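Glycoside hydrolase family 81 (Clostridium thermocellum, PDB 6FOP) probably hydrolyses internal beta-1,3-glucosidic bonds of laminarin-type glucans, as a family 81 endoglucanase of the cellulosome. Local coordinates at residues T283-M288 with H476-G481; V531-Y534 with L538-D541; N550-S553 with K559-H562; H562-N567 with H574-L579. All coordinates share one frame; numbering follows the deposited sequence.

Contact 1. Residues T283-M288 with H476-G481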
# COMPACT_ATOMS: atom_id res chain seq x y z
N THR A 283 -12.64 -14.15 5.24
CA THR A 283 -11.30 -13.78 5.64
C THR A 283 -11.31 -12.49 6.45
O THR A 283 -12.32 -11.81 6.58
CB THR A 283 -10.38 -13.55 4.41
OG1 THR A 283 -10.61 -12.24 3.84
CG2 THR A 283 -10.56 -14.64 3.35
N LEU A 284 -10.14 -12.17 6.99
CA LEU A 284 -9.98 -10.95 7.76
C LEU A 284 -10.31 -9.71 6.92
O LEU A 284 -10.78 -8.70 7.49
CB LEU A 284 -8.54 -10.85 8.25
CG LEU A 284 -8.23 -9.70 9.18
CD1 LEU A 284 -8.96 -9.87 10.51
CD2 LEU A 284 -6.75 -9.61 9.40
N ARG A 285 -10.10 -9.80 5.61
CA ARG A 285 -10.37 -8.70 4.66
C ARG A 285 -11.80 -8.68 4.14
O ARG A 285 -12.13 -7.94 3.22
CB ARG A 285 -9.38 -8.76 3.49
CG ARG A 285 -7.93 -8.50 3.86
CD ARG A 285 -7.60 -7.01 4.04
NE ARG A 285 -6.18 -6.88 4.34
CZ ARG A 285 -5.61 -7.12 5.52
NH1 ARG A 285 -6.33 -7.26 6.64
NH2 ARG A 285 -4.29 -7.19 5.59
N GLY A 286 -12.68 -9.48 4.74
CA GLY A 286 -14.03 -9.65 4.21
C GLY A 286 -14.15 -10.92 3.40
O GLY A 286 -13.29 -11.81 3.44
N ILE A 287 -15.22 -10.99 2.62
CA ILE A 287 -15.45 -12.14 1.78
C ILE A 287 -14.52 -12.03 0.57
O ILE A 287 -14.48 -10.99 -0.10
CB ILE A 287 -16.90 -12.18 1.28
CG1 ILE A 287 -17.86 -12.34 2.45
CG2 ILE A 287 -17.12 -13.24 0.22
CD1 ILE A 287 -17.71 -13.59 3.27
N MET A 288 -13.76 -13.10 0.32
CA MET A 288 -13.03 -13.27 -0.93
C MET A 288 -13.89 -14.08 -1.87
O MET A 288 -14.32 -15.17 -1.51
CB MET A 288 -11.66 -13.93 -0.74
CG MET A 288 -10.68 -13.03 -0.01
SD MET A 288 -9.02 -13.72 0.17
CE MET A 288 -8.21 -13.12 -1.33
N HIS A 476 -2.78 -1.85 -1.17
CA HIS A 476 -2.33 -0.82 -0.28
C HIS A 476 -0.86 -1.04 0.04
O HIS A 476 -0.30 -2.10 -0.33
CB HIS A 476 -3.16 -0.78 1.02
CG HIS A 476 -2.99 -2.00 1.86
ND1 HIS A 476 -1.91 -2.17 2.71
CD2 HIS A 476 -3.69 -3.15 1.89
CE1 HIS A 476 -1.97 -3.40 3.22
NE2 HIS A 476 -3.05 -3.99 2.77
N SER A 477 -0.27 -0.14 0.79
CA SER A 477 1.10 -0.20 1.17
C SER A 477 1.36 -0.84 2.52
O SER A 477 0.43 -1.02 3.34
CB SER A 477 1.71 1.19 1.07
OG SER A 477 1.59 1.70 -0.24
N TRP A 478 2.63 -1.17 2.74
CA TRP A 478 3.08 -1.79 3.97
C TRP A 478 4.25 -1.00 4.55
O TRP A 478 5.19 -0.60 3.84
CB TRP A 478 3.54 -3.21 3.73
CG TRP A 478 2.48 -4.22 3.37
CD1 TRP A 478 2.45 -4.95 2.23
CD2 TRP A 478 1.40 -4.69 4.18
NE1 TRP A 478 1.40 -5.83 2.24
CE2 TRP A 478 0.74 -5.70 3.43
CE3 TRP A 478 0.88 -4.33 5.42
CZ2 TRP A 478 -0.34 -6.40 3.93
CZ3 TRP A 478 -0.20 -5.04 5.92
CH2 TRP A 478 -0.81 -6.05 5.15
N ALA A 479 4.19 -0.81 5.87
CA ALA A 479 5.18 -0.01 6.58
C ALA A 479 6.43 -0.76 7.00
O ALA A 479 7.52 -0.19 6.95
CB ALA A 479 4.54 0.65 7.78
N SER A 480 6.28 -2.02 7.44
CA SER A 480 7.43 -2.74 8.02
C SER A 480 8.32 -3.29 6.92
O SER A 480 7.84 -3.96 6.02
CB SER A 480 6.95 -3.89 8.89
OG SER A 480 8.03 -4.61 9.45
N GLY A 481 9.63 -3.05 7.01
CA GLY A 481 10.55 -3.66 6.05
C GLY A 481 10.57 -5.18 6.10
O GLY A 481 10.74 -5.83 5.06

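Contact 2. Residues V531-Y534 with L538-D541. With MG (magnesium ion), chain B.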
# COMPACT_ATOMS: atom_id res chain seq x y z
N VAL A 531 -8.31 1.73 0.98
CA VAL A 531 -8.58 2.50 2.18
C VAL A 531 -10.06 2.57 2.48
O VAL A 531 -10.49 2.39 3.63
CB VAL A 531 -7.93 3.89 2.07
CG1 VAL A 531 -8.46 4.84 3.12
CG2 VAL A 531 -6.45 3.75 2.22
N CYS A 532 -10.86 2.80 1.44
CA CYS A 532 -12.29 2.87 1.61
C CYS A 532 -12.91 1.57 2.16
O CYS A 532 -13.99 1.60 2.74
CB CYS A 532 -12.95 3.31 0.32
SG CYS A 532 -12.60 5.02 -0.11
N ASN A 533 -12.23 0.45 1.94
CA ASN A 533 -12.63 -0.82 2.51
C ASN A 533 -12.02 -1.15 3.86
O ASN A 533 -12.77 -1.35 4.84
CB ASN A 533 -12.32 -1.94 1.49
CG ASN A 533 -13.29 -1.92 0.34
OD1 ASN A 533 -14.42 -2.37 0.47
ND2 ASN A 533 -12.85 -1.40 -0.78
N TYR A 534 -10.70 -1.23 3.94
CA TYR A 534 -10.03 -1.87 5.09
C TYR A 534 -9.77 -0.92 6.24
O TYR A 534 -9.57 -1.35 7.35
CB TYR A 534 -8.76 -2.64 4.64
CG TYR A 534 -9.05 -3.48 3.41
CD1 TYR A 534 -10.06 -4.44 3.41
CD2 TYR A 534 -8.37 -3.25 2.24
CE1 TYR A 534 -10.38 -5.14 2.26
CE2 TYR A 534 -8.67 -3.92 1.08
CZ TYR A 534 -9.69 -4.88 1.08
OH TYR A 534 -10.01 -5.55 -0.08
N LEU A 538 -16.44 1.77 4.16
CA LEU A 538 -17.56 2.61 3.71
C LEU A 538 -18.80 1.83 3.33
O LEU A 538 -19.91 2.32 3.49
CB LEU A 538 -17.14 3.50 2.54
CG LEU A 538 -16.04 4.52 2.76
CD1 LEU A 538 -15.92 5.38 1.52
CD2 LEU A 538 -16.34 5.39 3.97
N TYR A 539 -18.61 0.61 2.83
CA TYR A 539 -19.73 -0.21 2.36
C TYR A 539 -20.36 -1.05 3.50
O TYR A 539 -21.33 -1.76 3.28
CB TYR A 539 -19.27 -1.08 1.19
CG TYR A 539 -18.83 -0.26 0.01
CD1 TYR A 539 -19.75 0.19 -0.94
CD2 TYR A 539 -17.50 0.10 -0.15
CE1 TYR A 539 -19.34 0.98 -2.01
CE2 TYR A 539 -17.09 0.90 -1.20
CZ TYR A 539 -18.00 1.32 -2.14
OH TYR A 539 -17.56 2.10 -3.18
N LYS A 540 -19.76 -0.98 4.69
CA LYS A 540 -20.30 -1.57 5.90
C LYS A 540 -20.42 -3.09 5.81
O LYS A 540 -21.31 -3.68 6.40
CB LYS A 540 -21.65 -0.92 6.28
CG LYS A 540 -21.65 0.60 6.32
CD LYS A 540 -20.79 1.12 7.43
CE LYS A 540 -20.83 2.65 7.53
NZ LYS A 540 -20.05 3.11 8.72
N ASP A 541 -19.50 -3.71 5.08
CA ASP A 541 -19.50 -5.17 4.91
C ASP A 541 -18.15 -5.84 5.12
O ASP A 541 -18.03 -7.04 4.90
CB ASP A 541 -20.11 -5.58 3.57
CG ASP A 541 -19.35 -5.06 2.37
OD1 ASP A 541 -18.29 -4.43 2.54
OD2 ASP A 541 -19.84 -5.28 1.24
MG MG B . -21.45 -4.05 8.87
O HOH W 1 -16.30 -1.30 2.78
O HOH W 2 -19.15 -4.15 8.50
O HOH W 3 -20.77 -1.93 9.64
O HOH W 4 -23.38 -3.13 8.66

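Contact 3. Residues N550-S553 with K559-H562. With NI (nickel (II) ion), chain C.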
# COMPACT_ATOMS: atom_id res chain seq x y z
N ASN A 550 -16.28 1.98 13.59
CA ASN A 550 -16.53 2.20 12.17
C ASN A 550 -15.26 2.52 11.36
O ASN A 550 -15.34 2.89 10.19
CB ASN A 550 -17.61 3.26 11.95
CG ASN A 550 -17.18 4.67 12.36
OD1 ASN A 550 -15.99 5.01 12.44
ND2 ASN A 550 -18.17 5.50 12.69
N TYR A 551 -14.11 2.33 12.00
CA TYR A 551 -12.81 2.75 11.51
C TYR A 551 -11.77 1.83 12.13
O TYR A 551 -11.89 1.50 13.30
CB TYR A 551 -12.57 4.19 11.98
CG TYR A 551 -11.12 4.67 11.94
CD1 TYR A 551 -10.41 4.72 10.73
CD2 TYR A 551 -10.46 5.04 13.10
CE1 TYR A 551 -9.10 5.16 10.69
CE2 TYR A 551 -9.16 5.48 13.07
CZ TYR A 551 -8.48 5.55 11.85
OH TYR A 551 -7.20 6.02 11.82
N ALA A 552 -10.80 1.42 11.32
CA ALA A 552 -9.60 0.74 11.81
C ALA A 552 -8.41 1.65 11.54
O ALA A 552 -8.19 2.07 10.40
CB ALA A 552 -9.39 -0.60 11.11
N SER A 553 -7.63 1.93 12.58
CA SER A 553 -6.43 2.76 12.44
C SER A 553 -5.19 2.00 11.97
O SER A 553 -4.30 2.61 11.38
CB SER A 553 -6.15 3.51 13.74
OG SER A 553 -6.17 2.65 14.85
N LYS A 559 -4.60 -9.11 11.78
CA LYS A 559 -5.63 -8.43 12.59
C LYS A 559 -5.88 -7.06 11.99
O LYS A 559 -5.13 -6.59 11.15
CB LYS A 559 -5.22 -8.30 14.05
CG LYS A 559 -4.10 -7.31 14.33
CD LYS A 559 -3.88 -7.16 15.81
CE LYS A 559 -2.76 -6.19 16.13
NZ LYS A 559 -2.54 -6.11 17.60
N TYR A 560 -6.94 -6.41 12.47
CA TYR A 560 -7.06 -4.96 12.31
C TYR A 560 -7.55 -4.43 13.61
O TYR A 560 -8.16 -5.15 14.39
CB TYR A 560 -7.96 -4.54 11.15
CG TYR A 560 -9.34 -5.13 11.12
CD1 TYR A 560 -10.39 -4.54 11.82
CD2 TYR A 560 -9.59 -6.31 10.41
CE1 TYR A 560 -11.66 -5.10 11.81
CE2 TYR A 560 -10.86 -6.86 10.35
CZ TYR A 560 -11.89 -6.28 11.06
OH TYR A 560 -13.16 -6.85 11.00
N CYS A 561 -7.24 -3.17 13.89
CA CYS A 561 -7.55 -2.64 15.21
C CYS A 561 -7.64 -1.14 15.23
O CYS A 561 -7.31 -0.45 14.27
CB CYS A 561 -6.51 -3.11 16.21
SG CYS A 561 -4.86 -2.49 15.84
N HIS A 562 -8.15 -0.65 16.35
CA HIS A 562 -8.36 0.77 16.64
C HIS A 562 -7.31 1.23 17.66
O HIS A 562 -7.63 1.82 18.70
CB HIS A 562 -9.79 0.91 17.13
CG HIS A 562 -10.31 2.31 17.23
ND1 HIS A 562 -10.12 3.12 18.33
CD2 HIS A 562 -11.12 3.00 16.40
CE1 HIS A 562 -10.77 4.26 18.17
NE2 HIS A 562 -11.41 4.20 17.02
NI NI C . -12.92 5.56 16.61

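Contact 4. Residues H562-N567 with H574-L579. With NI (nickel (II) ion), chain C.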
# COMPACT_ATOMS: atom_id res chain seq x y z
N HIS A 562 -8.15 -0.65 16.35
CA HIS A 562 -8.36 0.77 16.64
C HIS A 562 -7.31 1.23 17.66
O HIS A 562 -7.63 1.82 18.70
CB HIS A 562 -9.79 0.91 17.13
CG HIS A 562 -10.31 2.31 17.23
ND1 HIS A 562 -10.12 3.12 18.33
CD2 HIS A 562 -11.12 3.00 16.40
CE1 HIS A 562 -10.77 4.26 18.17
NE2 HIS A 562 -11.41 4.20 17.02
N GLU A 563 -6.06 0.95 17.33
CA GLU A 563 -4.88 1.29 18.14
C GLU A 563 -3.87 2.02 17.28
O GLU A 563 -3.86 1.87 16.05
CB GLU A 563 -4.26 0.03 18.75
CG GLU A 563 -5.18 -0.74 19.66
CD GLU A 563 -4.56 -1.97 20.26
OE1 GLU A 563 -3.93 -2.75 19.53
OE2 GLU A 563 -4.71 -2.17 21.48
N ILE A 564 -2.97 2.75 17.94
CA ILE A 564 -1.83 3.39 17.29
C ILE A 564 -0.57 3.14 18.10
O ILE A 564 -0.64 2.57 19.19
CB ILE A 564 -2.06 4.91 17.03
CG1 ILE A 564 -2.32 5.69 18.35
CG2 ILE A 564 -3.19 5.10 16.04
CD1 ILE A 564 -2.39 7.20 18.18
N TRP A 565 0.57 3.58 17.58
CA TRP A 565 1.83 3.23 18.22
C TRP A 565 2.18 3.95 19.49
O TRP A 565 3.13 3.56 20.18
CB TRP A 565 2.99 3.34 17.23
CG TRP A 565 3.08 2.31 16.15
CD1 TRP A 565 3.11 2.54 14.80
CD2 TRP A 565 3.25 0.90 16.32
NE1 TRP A 565 3.30 1.35 14.12
CE2 TRP A 565 3.36 0.33 15.04
CE3 TRP A 565 3.29 0.05 17.44
CZ2 TRP A 565 3.52 -1.06 14.83
CZ3 TRP A 565 3.46 -1.32 17.25
CH2 TRP A 565 3.56 -1.86 15.95
N TRP A 566 1.46 5.02 19.80
CA TRP A 566 1.67 5.76 21.04
C TRP A 566 0.35 5.92 21.78
O TRP A 566 -0.72 5.65 21.23
CB TRP A 566 2.36 7.10 20.76
CG TRP A 566 1.51 8.15 20.10
CD1 TRP A 566 0.83 9.14 20.73
CD2 TRP A 566 1.27 8.32 18.70
NE1 TRP A 566 0.18 9.94 19.81
CE2 TRP A 566 0.44 9.46 18.56
CE3 TRP A 566 1.71 7.66 17.55
CZ2 TRP A 566 0.01 9.93 17.32
CZ3 TRP A 566 1.27 8.14 16.30
CH2 TRP A 566 0.45 9.27 16.20
N ASN A 567 0.43 6.39 23.02
CA ASN A 567 -0.74 6.55 23.86
C ASN A 567 -1.41 7.89 23.58
O ASN A 567 -1.35 8.81 24.37
CB ASN A 567 -0.34 6.41 25.33
CG ASN A 567 -1.53 6.39 26.26
OD1 ASN A 567 -2.67 6.18 25.85
ND2 ASN A 567 -1.26 6.59 27.53
N HIS A 574 -7.90 8.60 15.01
CA HIS A 574 -8.61 8.88 13.75
C HIS A 574 -7.75 9.71 12.78
O HIS A 574 -7.70 9.43 11.58
CB HIS A 574 -9.93 9.59 14.08
CG HIS A 574 -11.02 8.65 14.50
ND1 HIS A 574 -12.17 8.47 13.79
CD2 HIS A 574 -11.08 7.79 15.54
CE1 HIS A 574 -12.91 7.56 14.36
NE2 HIS A 574 -12.28 7.14 15.43
N GLY A 575 -7.04 10.71 13.33
CA GLY A 575 -6.32 11.67 12.50
C GLY A 575 -5.13 11.10 11.73
O GLY A 575 -4.74 11.67 10.70
N ILE A 576 -4.53 10.00 12.22
CA ILE A 576 -3.39 9.44 11.49
C ILE A 576 -3.77 8.91 10.12
O ILE A 576 -2.87 8.64 9.34
CB ILE A 576 -2.62 8.34 12.27
CG1 ILE A 576 -3.49 7.10 12.56
CG2 ILE A 576 -1.99 8.90 13.55
CD1 ILE A 576 -2.72 5.80 12.44
N ASN A 577 -5.06 8.70 9.84
CA ASN A 577 -5.48 8.30 8.50
C ASN A 577 -6.06 9.43 7.67
O ASN A 577 -6.63 9.21 6.62
CB ASN A 577 -6.38 7.05 8.56
CG ASN A 577 -5.55 5.80 8.53
OD1 ASN A 577 -5.00 5.45 7.48
ND2 ASN A 577 -5.32 5.20 9.70
N PHE A 578 -5.93 10.65 8.20
CA PHE A 578 -6.24 11.84 7.43
C PHE A 578 -4.97 12.58 7.01
O PHE A 578 -4.85 13.00 5.85
CB PHE A 578 -7.13 12.82 8.22
CG PHE A 578 -8.36 12.20 8.87
CD1 PHE A 578 -8.97 11.06 8.39
CD2 PHE A 578 -8.91 12.81 9.99
CE1 PHE A 578 -10.07 10.53 9.03
CE2 PHE A 578 -10.01 12.27 10.64
CZ PHE A 578 -10.60 11.12 10.15
N LEU A 579 -4.04 12.77 7.95
CA LEU A 579 -2.89 13.64 7.67
C LEU A 579 -1.82 12.91 6.85
O LEU A 579 -1.63 11.68 6.99
CB LEU A 579 -2.36 14.24 8.96
CG LEU A 579 -1.49 13.38 9.86
CD1 LEU A 579 -0.03 13.35 9.40
CD2 LEU A 579 -1.58 13.90 11.29
NI NI C . -12.92 5.56 16.61

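Contact 1. Residues T283-M288 with H476-G481
The backbones of Arg285 and His476 stay well apart, with CA atoms 12.3 Å from each other, so the long side chain of Arg285 makes the crossing. Its CG sits beside the backbone N (chi1 -66°) and the chain bends at chi2. Beyond that bend it carries the guanidinium toward residues 476-481. There NH2 of Arg285 meets CH2 of Trp478 at 3.7 Å, edge against edge, with the two planes 55° apart. This is neither a stack nor a cation-pi contact. His476 stands close by, its NE2 4.4 Å from Arg285 NH2, too far for a bond. Glu474 joins the two: its OE1 forms a salt bridge with Arg285 NH2 and is hydrogen-bonded to His476 NE2. Trp556 O accepts a second hydrogen bond from Arg285 NH2.

Arg285 leaves from a type I beta turn, Thr283 to Gly286, the turn of a beta hairpin made by strands 280-283 and 286-292. The OG1 of Thr283 reaches back to Gly286 O at 2.7 Å, and that carbonyl also takes the backbone N-H of Thr283.

On the other side, His476 ND1 donates to Ser477 O at 2.7 Å, with the acceptor near the ring plane. With the Glu474 bond at NE2, it sets the rotation of the imidazole, whose CE1 lies over one face of the Trp478 indole, toward its rim. Trp478 NE1 is held in turn by Asp471.

Contact 2. Residues V531-Y534 with L538-D541
Cys532 packs its side chain against one branch of Leu538. Its SG lies 3.7 Å from CD1 of Leu538, and its CB rests on the same methyl. The leucine CG sits beside its own backbone N (chi1 -62°), which brings the branch over the last turn of helix 514-534. Beneath this apolar patch the backbones are joined directly. Leu538 N donates to Cys532 O at 2.8 Å, with an N-H...O angle of 173°, and the donor lies almost on the line of the carbonyl. The chain thus folds back at the C-terminal end of the helix, and a loop N-H takes up a carbonyl of its last turn.

Asn533 and Tyr539 form the second half of the contact. Asn533 OD1 approaches Tyr539 CD2 at 4.0 Å, but the two groups are obliquely placed and do not stack. A water links the side chain of Asn533 to the backbone of Tyr539: it donates to Asn533 OD1 at 3.2 Å and accepts from Tyr539 N at 3.0 Å. Arg269 NH2 also bonds Asn533 OD1, while its NH1 forms a salt bridge with Asp541 OD2.

Two residues on from Leu538, Lys540 O binds a magnesium ion at 2.5 Å, with three waters as further ligands. Between the segments, the polar links are one backbone bond and one water bridge. They imply a loop fastened to the helix end largely by its backbone, with the Cys532-Leu538 contact adding apolar packing.

Contact 3. Residues N550-S553 with K559-H562
His562 and Ser553, with Ala552 beside them, hold most of the buried surface here. The imidazole of His562 points its CD2 edge at the backbone of Tyr551, whose O lies 3.5 Å from that CD2, near the ring plane. With CG anti to the backbone N (chi1 -168°), the ring extends past Tyr551, and NE2 reaches the nickel ion at 2.1 Å. The Tyr551 ring stands steeply to the imidazole, their planes at 79°, without forming a stack or an edge-to-face pair. Its CD2 is 3.9 Å from His562 CD2. Glu601, Glu605 and His574 complete the nickel site.

Ser553 N makes a weak, bent hydrogen bond to Cys561 O at 2.9 Å. The OG of Ser553 passes close to the backbone of His562 and bonds to Glu563 O. The Ala552 methyl, CB, packs 4.1 Å from CD1 of Tyr560.

The contact lies at the base of the hairpin formed by strands 554-556 and 559-561, which belong to a four-stranded antiparallel sheet. Strand 80-82 flanks 559-561 on its other edge. Helix 592-606 packs against Tyr551, while helix 570-575 touches His562.

Contact 4. Residues H562-N567 with H574-L579
The two backbones keep a wide spacing, with CA atoms 8.6 Å apart at His562 and His574 and 8.5 Å apart at Ile564 and Ile576. Side chains and a metal fill the gap. The nickel ion takes NE2 of His574 at 2.1 Å, alongside NE2 of His562. The NE2 atoms of His562 and His574 are 3.5 Å apart because they share the metal, not a hydrogen bond. Their rings meet rim to rim, with planes at 72°. Asn598 OD1 bonds to His574 ND1, a second-shell contact that fixes the rotation of the ring and would favour a metal-binding lone pair on NE2.

Ile576 carries the apolar half. Its CD1 meets CG2 of Ile564 at 3.7 Å, and its CG2 meets CH2 of Trp566 at 3.6 Å. Ile564 also lays its own CD1 over the centre of the Trp566 ring, while Glu572 holds the indole NE1. Each of the three touches the other two, a small apolar cluster beside the metal site.

One segment is the loop from strand 559-561 toward helix 570-575; the other starts on that helix and runs on beyond it. Helix 592-606 supplies Glu601 and Glu605 to the nickel, and helix 615-622 packs against His574 and Phe578.

How the contacts relate
Contacts 1, 3 and 4 are largely buried, whereas contact 2 is partly open, with Tyr539 exposed and Leu538 partly so. Contact 1 spans 188 residues of sequence and rests on an arginine whose charge is met by an acid outside both segments. The other three are local closures within the C-terminal domain of the family. Contact 2 combines a backbone bond, a water bridge and a small apolar contact, while contacts 3 and 4 share His562 and the nickel ion. These two are also joined by a probable hydrogen bond, Tyr551 OH with Asn577 ND2. Leu284 and Arg285 of contact 1 pack on contacts 3 and 2 respectively, and Tyr534 of contact 2 touches Ala552 of contact 3.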